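Local coordinates for penicillin binding protein 2X (Streptococcus thermophilus, PDB 5U47), which probably acts as a penicillin-sensitive transpeptidase that forms peptide cross-links between glycan strands of peptidoglycan during septal wall synthesis, at residues I495-N500 with E568-G573; A532-E537 with P564-A569. The protein carries 1 engineered substitution. All blocks are in the same frame, centred on the assembly; numbering follows the deposited sequence.

In the fold
Both contacts lie within the transpeptidase domain and use helix 558-572, which packs on one face of the five-stranded antiparallel sheet. Their centres are about 5 Å apart. Contact 2 sets the helix on strand 526-534. Contact 1 sets its last turn against the loop that leads into the edge strand 503-510. That strand probably carries the Lys-Ser-Gly motif of the active site, so contact 1 lies just before a strand that probably borders the active site. The contacts touch each other directly. Glu567 OE2 of 564-569 takes a probable hydrogen bond from Gly498 N of 495-500 at 2.7 Å. Asn500 CB also packs on Val534 CG2 at 3.7 Å.

Contact 1. Residues I495-N500 with E568-G573; sequences IQVGNN and EAMSMG
Val497 turns CG1 anti to its backbone nitrogen (chi1 -176°), and Met570 holds CG beside its own nitrogen (chi1 -69°). These settings bring the two side chains together at the C-terminal end of helix 558-572 in the transpeptidase domain. The partner is the loop before the edge strand 503-510 of the central sheet. Val497 CG1 meets Met570 CG at 4.1 Å. The two side chains cross at about a right angle, and the valine meets the methionine at CG, the carbon before the sulfur. Beyond CG the methionine bends at both chi2 and chi3. These bends bring its terminal methyl near the side chain of Asn500. No hydrogen bond joins the two segments. The contact is small. Of the residues that touch, Val497 alone is buried; Met570 and Asn500 are partly exposed.

The loop shapes itself with a type II' turn from Val497 to Asn500, closed by Asn500 N on Val497 O at 3.0 Å. Met570 also rests on Tyr541 of strand 541-548. In the last helical turn Ser571 OG donates to Glu568 O at 2.7 Å, approaching at 118° to the C=O bond and tilted 26° from the carbonyl plane.

Contact 2. Residues A532-E537 with P564-A569; sequences AMVPSE and PVLEEA
Leu566 reaches from the helix to two strand residues, Ala532 and Val534, and the contact between the segments is wholly apolar. CD1 makes the closest approaches. Leu566 CD1 lies 4.1 Å from Ala532 CB and 4.0 Å from Val534 CG1. The leucine chain is stretched out at its end (chi2 -179°), which carries CD1 forward to the strand. Val534 has CG1 between its backbone nitrogen and carbonyl carbon (chi1 67°), and this rotation presents that methyl to the leucine. The side chains of Val534 and Leu566 run past each other in opposite directions. All three touching residues are buried.

This is helix-on-sheet packing in the penicillin-binding transpeptidase fold, which is related to the serine beta-lactamases. Strand 526-534 lies between strands 503-510 and 541-548. Ala532 and Val534, two apart on the strand, point to helix 558-572. Met533 points the other way and packs on helix 416-427.

Hydrogen bonds do not cross between the two segments; each has its own. Inside the helix, Glu568 N bonds to Pro564 O at 2.9 Å, and Ala569 N to Val565 O at the same length. Backbone bonds tie Ala532 to Met543 and Val534 to Tyr541 on the next strand. After Val534 the chain leaves the strand through a cis peptide before Pro535. Beyond it, Ser536 OG is hydrogen-bonded to Thr503 OG1.

Contact 1. Residues I495-N500 with E568-G573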
ATOM      1  N   ILE A 495     -18.539  -3.753  18.782  1.00 29.38           N
ATOM      2  CA  ILE A 495     -17.419  -4.532  18.265  1.00 28.27           C
ATOM      3  C   ILE A 495     -17.049  -5.666  19.221  1.00 28.94           C
ATOM      4  O   ILE A 495     -16.656  -5.438  20.360  1.00 29.96           O
ATOM      5  CB  ILE A 495     -16.221  -3.636  17.910  1.00 28.53           C
ATOM      6  CG1 ILE A 495     -16.646  -2.695  16.769  1.00 29.99           C
ATOM      7  CG2 ILE A 495     -15.037  -4.490  17.448  1.00 27.76           C
ATOM      8  CD1 ILE A 495     -15.600  -1.696  16.336  1.00 31.99           C
ATOM      9  N   GLN A 496     -17.201  -6.890  18.721  1.00 28.91           N
ATOM     10  CA  GLN A 496     -16.900  -8.084  19.475  1.00 31.07           C
ATOM     11  C   GLN A 496     -16.055  -9.020  18.621  1.00 30.52           C
ATOM     12  O   GLN A 496     -16.263  -9.111  17.411  1.00 30.35           O
ATOM     13  CB  GLN A 496     -18.203  -8.785  19.895  1.00 32.72           C
ATOM     14  CG  GLN A 496     -19.073  -7.968  20.841  1.00 34.90           C
ATOM     15  CD  GLN A 496     -20.344  -8.681  21.254  1.00 37.20           C
ATOM     16  OE1 GLN A 496     -20.385  -9.910  21.319  1.00 40.69           O
ATOM     17  NE2 GLN A 496     -21.379  -7.918  21.560  1.00 37.26           N
ATOM     18  N   VAL A 497     -15.084  -9.677  19.254  1.00 30.76           N
ATOM     19  CA  VAL A 497     -14.214 -10.655  18.595  1.00 31.18           C
ATOM     20  C   VAL A 497     -14.103 -11.837  19.564  1.00 32.78           C
ATOM     21  O   VAL A 497     -13.329 -11.799  20.530  1.00 31.84           O
ATOM     22  CB  VAL A 497     -12.837 -10.049  18.263  1.00 30.30           C
ATOM     23  CG1 VAL A 497     -11.992 -11.051  17.494  1.00 30.91           C
ATOM     24  CG2 VAL A 497     -12.999  -8.775  17.440  1.00 30.55           C
ATOM     25  N   GLY A 498     -14.922 -12.868  19.335  1.00 34.78           N
ATOM     26  CA  GLY A 498     -14.991 -14.001  20.267  1.00 36.24           C
ATOM     27  C   GLY A 498     -15.312 -13.444  21.654  1.00 37.61           C
ATOM     28  O   GLY A 498     -16.221 -12.626  21.798  1.00 37.75           O
ATOM     29  N   ASN A 499     -14.544 -13.871  22.656  0.60 42.12           N
ATOM     30  CA  ASN A 499     -14.712 -13.396  24.037  0.60 43.73           C
ATOM     31  C   ASN A 499     -13.571 -12.450  24.467  0.60 41.65           C
ATOM     32  O   ASN A 499     -13.363 -12.226  25.655  0.60 42.46           O
ATOM     33  CB  ASN A 499     -14.836 -14.596  25.000  0.60 47.01           C
ATOM     34  CG  ASN A 499     -13.649 -15.552  24.921  0.60 47.06           C
ATOM     35  OD1 ASN A 499     -12.586 -15.212  24.402  0.60 47.04           O
ATOM     36  ND2 ASN A 499     -13.831 -16.753  25.440  0.60 49.24           N
ATOM     37  N   ASN A 500     -12.852 -11.893  23.492  1.00 38.20           N
ATOM     38  CA  ASN A 500     -11.726 -10.997  23.779  1.00 37.63           C
ATOM     39  C   ASN A 500     -12.177  -9.604  24.147  1.00 37.62           C
ATOM     40  O   ASN A 500     -13.243  -9.149  23.714  1.00 36.35           O
ATOM     41  CB  ASN A 500     -10.841 -10.804  22.534  1.00 37.29           C
ATOM     42  CG  ASN A 500      -9.989 -11.997  22.215  1.00 38.11           C
ATOM     43  OD1 ASN A 500     -10.205 -12.685  21.219  1.00 41.89           O
ATOM     44  ND2 ASN A 500      -9.012 -12.250  23.054  1.00 41.09           N
ATOM     45  N   GLU A 568     -12.079 -13.669  11.764  1.00 28.93           N
ATOM     46  CA  GLU A 568     -11.456 -14.497  10.734  1.00 30.02           C
ATOM     47  C   GLU A 568      -9.943 -14.441  10.899  1.00 27.95           C
ATOM     48  O   GLU A 568      -9.286 -15.465  10.827  1.00 28.50           O
ATOM     49  CB  GLU A 568     -11.843 -14.034   9.324  1.00 31.96           C
ATOM     50  CG  GLU A 568     -11.421 -15.005   8.211  1.00 36.04           C
ATOM     51  CD  GLU A 568     -12.151 -16.349   8.252  1.00 39.39           C
ATOM     52  OE1 GLU A 568     -13.185 -16.479   8.961  1.00 42.33           O
ATOM     53  OE2 GLU A 568     -11.691 -17.285   7.562  1.00 44.10           O
ATOM     54  N   ALA A 569      -9.403 -13.243  11.145  1.00 26.16           N
ATOM     55  CA  ALA A 569      -7.961 -13.077  11.326  1.00 25.88           C
ATOM     56  C   ALA A 569      -7.447 -13.904  12.496  1.00 28.37           C
ATOM     57  O   ALA A 569      -6.415 -14.593  12.383  1.00 27.31           O
ATOM     58  CB  ALA A 569      -7.599 -11.616  11.538  1.00 24.19           C
ATOM     59  N   MET A 570      -8.157 -13.811  13.623  1.00 28.69           N
ATOM     60  CA  MET A 570      -7.793 -14.585  14.812  1.00 30.18           C
ATOM     61  C   MET A 570      -7.899 -16.098  14.563  1.00 32.60           C
ATOM     62  O   MET A 570      -7.050 -16.856  15.024  1.00 33.02           O
ATOM     63  CB  MET A 570      -8.645 -14.185  16.021  1.00 30.38           C
ATOM     64  CG  MET A 570      -8.370 -12.790  16.555  1.00 30.36           C
ATOM     65  SD  MET A 570      -6.718 -12.558  17.256  1.00 30.73           S
ATOM     66  CE  MET A 570      -6.822 -13.531  18.747  1.00 33.86           C
ATOM     67  N   SER A 571      -8.914 -16.536  13.818  1.00 34.00           N
ATOM     68  CA  SER A 571      -9.086 -17.964  13.566  1.00 38.04           C
ATOM     69  C   SER A 571      -7.986 -18.555  12.663  1.00 39.60           C
ATOM     70  O   SER A 571      -7.767 -19.764  12.693  1.00 39.35           O
ATOM     71  CB  SER A 571     -10.452 -18.256  12.932  1.00 40.07           C
ATOM     72  OG  SER A 571     -10.471 -17.793  11.589  1.00 40.96           O
ATOM     73  N   MET A 572      -7.297 -17.717  11.880  1.00 40.55           N
ATOM     74  CA  MET A 572      -6.276 -18.208  10.940  1.00 46.74           C
ATOM     75  C   MET A 572      -4.961 -18.663  11.575  1.00 55.17           C
ATOM     76  O   MET A 572      -4.386 -19.669  11.133  1.00 61.26           O
ATOM     77  CB  MET A 572      -6.039 -17.196   9.825  1.00 45.22           C
ATOM     78  CG  MET A 572      -7.234 -17.125   8.885  1.00 44.28           C
ATOM     79  SD  MET A 572      -7.149 -15.813   7.652  1.00 44.03           S
ATOM     80  CE  MET A 572      -5.864 -16.454   6.582  1.00 46.22           C
ATOM     81  N   GLY A 573      -4.487 -17.953  12.595  1.00 59.10           N
ATOM     82  CA  GLY A 573      -3.266 -18.368  13.304  1.00 62.99           C
ATOM     83  C   GLY A 573      -2.015 -18.354  12.446  1.00 64.13           C
ATOM     84  O   GLY A 573      -1.674 -17.334  11.852  1.00 65.04           O
TER

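Contact 2. Residues A532-E537 with P564-A569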
ATOM      1  N   ALA A 532      -9.742  -0.526  15.740  1.00 21.28           N
ATOM      2  CA  ALA A 532      -9.935  -1.630  16.669  1.00 21.56           C
ATOM      3  C   ALA A 532      -8.646  -2.448  16.757  1.00 22.67           C
ATOM      4  O   ALA A 532      -7.944  -2.635  15.747  1.00 21.15           O
ATOM      5  CB  ALA A 532     -11.089  -2.503  16.205  1.00 21.46           C
ATOM      6  N   MET A 533      -8.329  -2.890  17.972  1.00 23.70           N
ATOM      7  CA  MET A 533      -7.147  -3.676  18.262  1.00 24.89           C
ATOM      8  C   MET A 533      -7.548  -4.841  19.151  1.00 25.29           C
ATOM      9  O   MET A 533      -8.243  -4.671  20.144  1.00 25.91           O
ATOM     10  CB  MET A 533      -6.071  -2.825  18.957  1.00 26.73           C
ATOM     11  CG  MET A 533      -5.665  -1.595  18.157  1.00 26.99           C
ATOM     12  SD  MET A 533      -4.484  -0.590  19.038  1.00 31.27           S
ATOM     13  CE  MET A 533      -4.387   0.906  18.062  1.00 28.65           C
ATOM     14  N   VAL A 534      -7.111  -6.033  18.779  1.00 24.67           N
ATOM     15  CA  VAL A 534      -7.484  -7.218  19.501  1.00 25.42           C
ATOM     16  C   VAL A 534      -6.307  -8.187  19.535  1.00 25.91           C
ATOM     17  O   VAL A 534      -5.523  -8.229  18.569  1.00 24.24           O
ATOM     18  CB  VAL A 534      -8.724  -7.872  18.828  1.00 25.55           C
ATOM     19  CG1 VAL A 534      -8.382  -8.412  17.449  1.00 25.25           C
ATOM     20  CG2 VAL A 534      -9.317  -8.972  19.689  1.00 26.67           C
ATOM     21  N   PRO A 535      -6.068  -8.859  20.664  1.00 27.13           N
ATOM     22  CA  PRO A 535      -6.755  -8.647  21.942  1.00 28.89           C
ATOM     23  C   PRO A 535      -6.242  -7.328  22.510  1.00 30.29           C
ATOM     24  O   PRO A 535      -5.204  -6.841  22.079  1.00 31.16           O
ATOM     25  CB  PRO A 535      -6.309  -9.824  22.811  1.00 30.24           C
ATOM     26  CG  PRO A 535      -5.509 -10.717  21.943  1.00 29.57           C
ATOM     27  CD  PRO A 535      -5.115  -9.973  20.711  1.00 27.89           C
ATOM     28  N   SER A 536      -6.953  -6.751  23.462  1.00 31.52           N
ATOM     29  CA  SER A 536      -6.612  -5.425  23.952  1.00 32.03           C
ATOM     30  C   SER A 536      -5.259  -5.285  24.650  1.00 33.74           C
ATOM     31  O   SER A 536      -4.495  -4.369  24.360  1.00 32.69           O
ATOM     32  CB  SER A 536      -7.725  -4.913  24.872  1.00 34.30           C
ATOM     33  OG  SER A 536      -7.377  -3.649  25.402  1.00 37.03           O
ATOM     34  N   GLU A 537      -4.966  -6.204  25.552  1.00 34.99           N
ATOM     35  CA  GLU A 537      -3.780  -6.108  26.359  1.00 38.18           C
ATOM     36  C   GLU A 537      -2.465  -6.415  25.622  1.00 34.74           C
ATOM     37  O   GLU A 537      -1.452  -5.823  25.932  1.00 33.43           O
ATOM     38  CB  GLU A 537      -3.955  -7.012  27.574  1.00 42.53           C
ATOM     39  CG  GLU A 537      -3.141  -6.599  28.766  1.00 48.61           C
ATOM     40  CD  GLU A 537      -3.694  -7.207  30.039  1.00 54.02           C
ATOM     41  OE1 GLU A 537      -3.576  -8.438  30.212  1.00 58.97           O
ATOM     42  OE2 GLU A 537      -4.249  -6.442  30.860  1.00 57.12           O
ATOM     43  N   PRO A 564     -16.576  -9.717  11.975  1.00 27.04           N
ATOM     44  CA  PRO A 564     -16.235 -10.974  11.303  1.00 27.81           C
ATOM     45  C   PRO A 564     -14.815 -11.012  10.720  1.00 26.14           C
ATOM     46  O   PRO A 564     -14.208 -12.075  10.671  1.00 26.10           O
ATOM     47  CB  PRO A 564     -17.319 -11.111  10.235  1.00 29.19           C
ATOM     48  CG  PRO A 564     -17.863  -9.746  10.029  1.00 28.67           C
ATOM     49  CD  PRO A 564     -17.628  -8.965  11.266  1.00 27.62           C
ATOM     50  N   VAL A 565     -14.284  -9.869  10.303  1.00 24.66           N
ATOM     51  CA  VAL A 565     -12.936  -9.826   9.718  1.00 23.20           C
ATOM     52  C   VAL A 565     -11.891 -10.085  10.789  1.00 23.43           C
ATOM     53  O   VAL A 565     -11.007 -10.921  10.593  1.00 25.71           O
ATOM     54  CB  VAL A 565     -12.694  -8.507   8.962  1.00 22.35           C
ATOM     55  CG1 VAL A 565     -11.220  -8.402   8.491  1.00 21.01           C
ATOM     56  CG2 VAL A 565     -13.649  -8.442   7.774  1.00 23.14           C
ATOM     57  N   LEU A 566     -11.993  -9.413  11.934  1.00 23.81           N
ATOM     58  CA  LEU A 566     -11.055  -9.686  13.035  1.00 24.48           C
ATOM     59  C   LEU A 566     -11.193 -11.099  13.592  1.00 25.50           C
ATOM     60  O   LEU A 566     -10.193 -11.689  14.009  1.00 25.12           O
ATOM     61  CB  LEU A 566     -11.169  -8.654  14.162  1.00 25.03           C
ATOM     62  CG  LEU A 566     -10.617  -7.289  13.811  1.00 24.64           C
ATOM     63  CD1 LEU A 566     -10.757  -6.355  14.984  1.00 24.93           C
ATOM     64  CD2 LEU A 566      -9.154  -7.377  13.378  1.00 25.37           C
ATOM     65  N   GLU A 567     -12.412 -11.642  13.616  1.00 26.99           N
ATOM     66  CA  GLU A 567     -12.607 -13.024  14.060  1.00 29.13           C
ATOM     67  C   GLU A 567     -11.955 -13.982  13.055  1.00 29.13           C
ATOM     68  O   GLU A 567     -11.336 -14.973  13.450  1.00 28.33           O
ATOM     69  CB  GLU A 567     -14.088 -13.367  14.283  1.00 32.52           C
ATOM     70  CG  GLU A 567     -14.609 -12.810  15.599  1.00 35.96           C
ATOM     71  CD  GLU A 567     -16.039 -13.190  15.910  1.00 41.16           C
ATOM     72  OE1 GLU A 567     -16.783 -13.617  14.993  1.00 45.01           O
ATOM     73  OE2 GLU A 567     -16.414 -13.071  17.095  1.00 44.53           O
ATOM     74  N   GLU A 568     -12.079 -13.669  11.764  1.00 28.93           N
ATOM     75  CA  GLU A 568     -11.456 -14.497  10.734  1.00 30.02           C
ATOM     76  C   GLU A 568      -9.943 -14.441  10.899  1.00 27.95           C
ATOM     77  O   GLU A 568      -9.286 -15.465  10.827  1.00 28.50           O
ATOM     78  CB  GLU A 568     -11.843 -14.034   9.324  1.00 31.96           C
ATOM     79  CG  GLU A 568     -11.421 -15.005   8.211  1.00 36.04           C
ATOM     80  CD  GLU A 568     -12.151 -16.349   8.252  1.00 39.39           C
ATOM     81  OE1 GLU A 568     -13.185 -16.479   8.961  1.00 42.33           O
ATOM     82  OE2 GLU A 568     -11.691 -17.285   7.562  1.00 44.10           O
ATOM     83  N   ALA A 569      -9.403 -13.243  11.145  1.00 26.16           N
ATOM     84  CA  ALA A 569      -7.961 -13.077  11.326  1.00 25.88           C
ATOM     85  C   ALA A 569      -7.447 -13.904  12.496  1.00 28.37           C
ATOM     86  O   ALA A 569      -6.415 -14.593  12.383  1.00 27.31           O
ATOM     87  CB  ALA A 569      -7.599 -11.616  11.538  1.00 24.19           C
TER